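Local coordinates for periplasmic binding protein (Veillonella parvula, PDB 4OVK), which probably serves as the solute-binding component of an ABC transporter, capturing a substrate outside the cytoplasmic membrane for delivery to the permease, at residues Asn13-Thr18 / Ile146-Glu151; Ile34-Val37 / Trp41-Ile44. All blocks are in the same frame, centred on the assembly; numbering follows the deposited sequence. Where two conformers were deposited one is given.

Contact 1 (Asn13-Thr18 / Ile146-Glu151)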
loop_
_atom_site.group_PDB
_atom_site.type_symbol
_atom_site.label_atom_id
_atom_site.label_comp_id
_atom_site.label_asym_id
_atom_site.label_seq_id
_atom_site.Cartn_x
_atom_site.Cartn_y
_atom_site.Cartn_z
ATOM N N ASN A 13 31.109 -4.738 -16.762
ATOM C CA ASN A 13 30.796 -3.738 -15.697
ATOM C C ASN A 13 29.443 -3.038 -15.842
ATOM O O ASN A 13 28.986 -2.417 -14.887
ATOM C CB ASN A 13 31.903 -2.670 -15.627
ATOM C CG ASN A 13 33.064 -3.077 -14.734
ATOM O OD1 ASN A 13 32.972 -4.036 -13.960
ATOM N ND2 ASN A 13 34.165 -2.339 -14.830
ATOM N N ILE A 14 28.816 -3.139 -17.017
ATOM C CA ILE A 14 27.569 -2.419 -17.326
ATOM C C ILE A 14 26.428 -3.376 -17.679
ATOM O O ILE A 14 26.663 -4.418 -18.269
ATOM C CB ILE A 14 27.786 -1.462 -18.526
ATOM C CG1 ILE A 14 28.839 -0.395 -18.186
ATOM C CG2 ILE A 14 26.480 -0.809 -18.973
ATOM C CD1 ILE A 14 28.482 0.518 -17.028
ATOM N N LYS A 15 25.199 -3.025 -17.311
ATOM C CA LYS A 15 24.012 -3.725 -17.812
ATOM C C LYS A 15 22.957 -2.734 -18.276
ATOM O O LYS A 15 22.985 -1.565 -17.896
ATOM C CB LYS A 15 23.407 -4.655 -16.753
ATOM C CG LYS A 15 22.821 -3.948 -15.543
ATOM C CD LYS A 15 22.398 -4.945 -14.475
ATOM C CE LYS A 15 21.871 -4.258 -13.220
ATOM N NZ LYS A 15 21.894 -5.202 -12.068
ATOM N N VAL A 16 22.024 -3.224 -19.089
ATOM C CA VAL A 16 20.955 -2.413 -19.644
ATOM C C VAL A 16 19.613 -2.982 -19.206
ATOM O O VAL A 16 19.322 -4.163 -19.415
ATOM C CB VAL A 16 21.013 -2.382 -21.183
ATOM C CG1 VAL A 16 19.853 -1.566 -21.753
ATOM C CG2 VAL A 16 22.353 -1.832 -21.647
ATOM N N VAL A 17 18.800 -2.137 -18.592
ATOM C CA VAL A 17 17.496 -2.531 -18.121
ATOM C C VAL A 17 16.463 -1.667 -18.821
ATOM O O VAL A 17 16.666 -0.468 -19.001
ATOM C CB VAL A 17 17.387 -2.361 -16.598
ATOM C CG1 VAL A 17 16.041 -2.840 -16.124
ATOM C CG2 VAL A 17 18.474 -3.164 -15.898
ATOM N N THR A 18 15.358 -2.283 -19.218
ATOM C CA THR A 18 14.264 -1.557 -19.841
ATOM C C THR A 18 13.253 -1.200 -18.755
ATOM O O THR A 18 12.761 -2.092 -18.071
ATOM C CB THR A 18 13.588 -2.418 -20.914
ATOM O OG1 THR A 18 14.570 -2.857 -21.865
ATOM C CG2 THR A 18 12.485 -1.636 -21.616
ATOM N N ILE A 146 17.278 -4.925 -11.634
ATOM C CA ILE A 146 18.197 -3.928 -11.072
ATOM C C ILE A 146 19.027 -4.508 -9.922
ATOM O O ILE A 146 20.252 -4.357 -9.877
ATOM C CB ILE A 146 17.427 -2.684 -10.611
ATOM C CG1 ILE A 146 16.881 -1.948 -11.843
ATOM C CG2 ILE A 146 18.316 -1.773 -9.760
ATOM C CD1 ILE A 146 15.879 -0.871 -11.533
ATOM N N LEU A 147 18.346 -5.193 -9.013
ATOM C CA LEU A 147 18.960 -5.722 -7.803
ATOM C C LEU A 147 19.598 -7.101 -7.973
ATOM O O LEU A 147 20.170 -7.618 -7.023
ATOM C CB LEU A 147 17.894 -5.815 -6.707
ATOM C CG LEU A 147 17.304 -4.487 -6.254
ATOM C CD1 LEU A 147 16.018 -4.713 -5.468
ATOM C CD2 LEU A 147 18.356 -3.767 -5.445
ATOM N N ASP A 148 19.496 -7.697 -9.167
ATOM C CA ASP A 148 19.866 -9.097 -9.395
ATOM C C ASP A 148 19.219 -10.037 -8.373
ATOM O O ASP A 148 19.891 -10.882 -7.769
ATOM C CB ASP A 148 21.386 -9.263 -9.428
ATOM C CG ASP A 148 21.985 -8.729 -10.704
ATOM O OD1 ASP A 148 21.625 -9.247 -11.781
ATOM O OD2 ASP A 148 22.810 -7.800 -10.644
ATOM N N LYS A 149 17.908 -9.867 -8.187
ATOM C CA LYS A 149 17.122 -10.740 -7.328
ATOM C C LYS A 149 15.896 -11.227 -8.102
ATOM O O LYS A 149 14.760 -10.979 -7.688
ATOM C CB LYS A 149 16.676 -9.990 -6.062
ATOM C CG LYS A 149 17.793 -9.525 -5.145
ATOM C CD LYS A 149 18.554 -10.691 -4.558
ATOM C CE LYS A 149 19.501 -10.254 -3.453
ATOM N NZ LYS A 149 18.773 -9.792 -2.239
ATOM N N PRO A 150 16.114 -11.910 -9.239
ATOM C CA PRO A 150 14.939 -12.272 -10.056
ATOM C C PRO A 150 14.043 -13.322 -9.414
ATOM O O PRO A 150 12.831 -13.314 -9.623
ATOM C CB PRO A 150 15.565 -12.775 -11.369
ATOM C CG PRO A 150 16.940 -13.219 -10.986
ATOM C CD PRO A 150 17.381 -12.251 -9.924
ATOM N N GLU A 151 14.619 -14.210 -8.618
ATOM C CA GLU A 151 13.820 -15.235 -7.966
ATOM C C GLU A 151 12.881 -14.620 -6.930
ATOM O O GLU A 151 11.706 -14.953 -6.907
ATOM C CB GLU A 151 14.711 -16.304 -7.342
ATOM C CG GLU A 151 15.488 -17.119 -8.379
ATOM C CD GLU A 151 16.422 -18.141 -7.756
ATOM O OE1 GLU A 151 16.708 -19.161 -8.416
ATOM O OE2 GLU A 151 16.877 -17.927 -6.613
#
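Lys15 reaches from strand 14-18 to the end of helix 133-147, where its ammonium group meets the carbonyl of Ile146 and the carboxylate of Asp148. CG sits between the backbone N and the carbonyl carbon (chi1 66°), and the extended chain beyond CG carries NZ across to the helix end. NZ donates to Ile146 O at 2.9 Å, approaching from above the carbonyl plane with a C=O...N angle of 120°. The Asp148 side chain approaches that of Lys15 from the opposite direction, and its OD2 lies 3.1 Å from Lys15 NZ in a salt bridge whose hydrogen bond is weak. Asp148, with positive phi, is the first residue after the helix to leave the helical conformation. Through these bonds Lys15 ties an N-terminal antiparallel hairpin, strands 14-18 and 24-28, to the C-terminal end of the helix. NZ is also bonded to Lys29 O, its strongest partner, and to Lys145 O. Replacing Lys15 with a methionine would probably leave the Ile146 and Lys29 carbonyls without this donor and Asp148 without its positive mate. Farther along the strand, Val17 CG1 rests against Ile146 CG1 at 4.5 Å, a loose apolar contact, while Ile146 also packs on Met27 and Ile31.

Contact 2 (Ile34-Val37 / Trp41-Ile44)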
loop_
_atom_site.group_PDB
_atom_site.type_symbol
_atom_site.label_atom_id
_atom_site.label_comp_id
_atom_site.label_asym_id
_atom_site.label_seq_id
_atom_site.Cartn_x
_atom_site.Cartn_y
_atom_site.Cartn_z
ATOM N N ILE A 34 20.857 2.680 -4.028
ATOM C CA ILE A 34 19.628 3.044 -4.704
ATOM C C ILE A 34 18.922 4.174 -3.990
ATOM O O ILE A 34 18.793 4.159 -2.759
ATOM C CB ILE A 34 18.668 1.855 -4.794
ATOM C CG1 ILE A 34 19.336 0.716 -5.558
ATOM C CG2 ILE A 34 17.371 2.290 -5.461
ATOM C CD1 ILE A 34 18.662 -0.621 -5.337
ATOM N N ALA A 35 18.481 5.163 -4.768
ATOM C CA ALA A 35 17.636 6.241 -4.241
ATOM C C ALA A 35 16.240 6.133 -4.858
ATOM O O ALA A 35 16.093 5.771 -6.030
ATOM C CB ALA A 35 18.234 7.603 -4.522
ATOM N N ILE A 36 15.217 6.464 -4.064
ATOM C CA ILE A 36 13.845 6.179 -4.436
ATOM C C ILE A 36 12.964 7.399 -4.232
ATOM O O ILE A 36 12.756 7.839 -3.112
ATOM C CB ILE A 36 13.302 4.980 -3.626
ATOM C CG1 ILE A 36 14.236 3.784 -3.761
ATOM C CG2 ILE A 36 11.886 4.618 -4.073
ATOM C CD1 ILE A 36 14.289 2.877 -2.572
ATOM N N VAL A 37 12.456 7.947 -5.339
ATOM C CA VAL A 37 11.564 9.099 -5.299
ATOM C C VAL A 37 10.119 8.737 -4.898
ATOM O O VAL A 37 9.556 9.380 -4.006
ATOM C CB VAL A 37 11.608 9.870 -6.641
ATOM C CG1 VAL A 37 10.456 10.874 -6.758
ATOM C CG2 VAL A 37 12.961 10.547 -6.783
ATOM N N TRP A 41 7.505 3.047 -2.878
ATOM C CA TRP A 41 8.517 2.187 -3.479
ATOM C C TRP A 41 9.734 1.932 -2.599
ATOM O O TRP A 41 10.530 1.050 -2.915
ATOM C CB TRP A 41 8.864 2.673 -4.911
ATOM C CG TRP A 41 7.718 2.298 -5.809
ATOM C CD1 TRP A 41 6.527 2.966 -5.949
ATOM C CD2 TRP A 41 7.596 1.098 -6.582
ATOM N NE1 TRP A 41 5.697 2.272 -6.800
ATOM C CE2 TRP A 41 6.331 1.123 -7.201
ATOM C CE3 TRP A 41 8.451 0.019 -6.840
ATOM C CZ2 TRP A 41 5.889 0.104 -8.049
ATOM C CZ3 TRP A 41 8.005 -1.002 -7.682
ATOM C CH2 TRP A 41 6.731 -0.951 -8.265
ATOM N N THR A 42 9.881 2.664 -1.490
ATOM C CA THR A 42 10.945 2.350 -0.531
ATOM C C THR A 42 10.649 0.991 0.091
ATOM O O THR A 42 11.489 0.101 0.105
ATOM C CB THR A 42 11.131 3.455 0.520
ATOM O OG1 THR A 42 11.774 4.571 -0.094
ATOM C CG2 THR A 42 11.999 2.985 1.684
ATOM N N SER A 43 9.412 0.813 0.551
ATOM C CA SER A 43 9.015 -0.489 1.092
ATOM C C SER A 43 9.080 -1.602 0.029
ATOM O O SER A 43 9.388 -2.751 0.339
ATOM C CB SER A 43 7.618 -0.390 1.727
ATOM O OG SER A 43 6.612 -0.192 0.766
ATOM N N ILE A 44 8.793 -1.270 -1.225
ATOM C CA ILE A 44 8.829 -2.278 -2.275
ATOM C C ILE A 44 10.265 -2.709 -2.610
ATOM O O ILE A 44 10.530 -3.888 -2.820
ATOM C CB ILE A 44 8.038 -1.860 -3.537
ATOM C CG1 ILE A 44 6.564 -1.609 -3.166
ATOM C CG2 ILE A 44 8.133 -2.963 -4.582
ATOM C CD1 ILE A 44 5.731 -0.930 -4.244
HETATM O O HOH W 1 10.763 6.740 -1.411
#
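Ile36 holds its CG2 methyl anti to the backbone N and CG1 beside that nitrogen (chi1 -53°), which sets both branches against the first turn of helix 41-49. Thr42 has its hydroxyl beside its own backbone N (chi1 -74°), which places OG1 beside Ile36. The shorter branch of Ile36 makes the apolar contact: CG2 lies 3.7 Å from Trp41 CB, the two side chains crossing at about a right angle. Trp41 therefore meets the strand through its methylene, and its indole leads away from Ile36, with Ile44 CD1 over the centre of one ring face, 3.5 Å above the plane. The longer branch of Ile36 continues past Thr42, its CD1 coming to 3.9 Å from Thr42 OG1. No direct hydrogen bond joins strand and helix here. Instead, one water bridges them, donating to Ile36 O at 2.8 Å and accepting from Thr42 OG1 at 2.7 Å. This fixes the direction of the hydroxyl proton and gives both buried oxygens a polar partner. Strand 34-36, helix 41-49 and strand 55-57 form a beta-alpha-beta unit, and the contact packs the start of its helix on the end of its first strand. That strand is an inner one of a four-stranded parallel sheet, bonded through its backbone to strands 55-57 and 104-108. Helix 133-147 packs beside the unit, with Leu143 touching both Trp41 and Ile44, while Phe71 of helix 71-74 lies against Thr42 and Ser43.

Overall arrangement
The centres of contacts 1 and 2 lie about 16 Å apart, on the same side of the chain's centre, and helix 133-147 connects them. Its C-terminal end carries the 146-151 side of contact 1, while residues farther back in the same helix pack on helix 41-49. Leu147 and Ile34 lie next to each other, though Ile34 was modelled in two conformers and their closest approach is doubtful. Contact 2 is buried, about 13 Å from the centre of the chain, within the parallel sheet of one lobe; contact 1 is partly buried and peripheral, at about 25 Å, where the hairpin adjoins that lobe. A second four-stranded parallel sheet of the same strand order lies elsewhere in the chain, consistent with the two-lobed fold of periplasmic binding proteins.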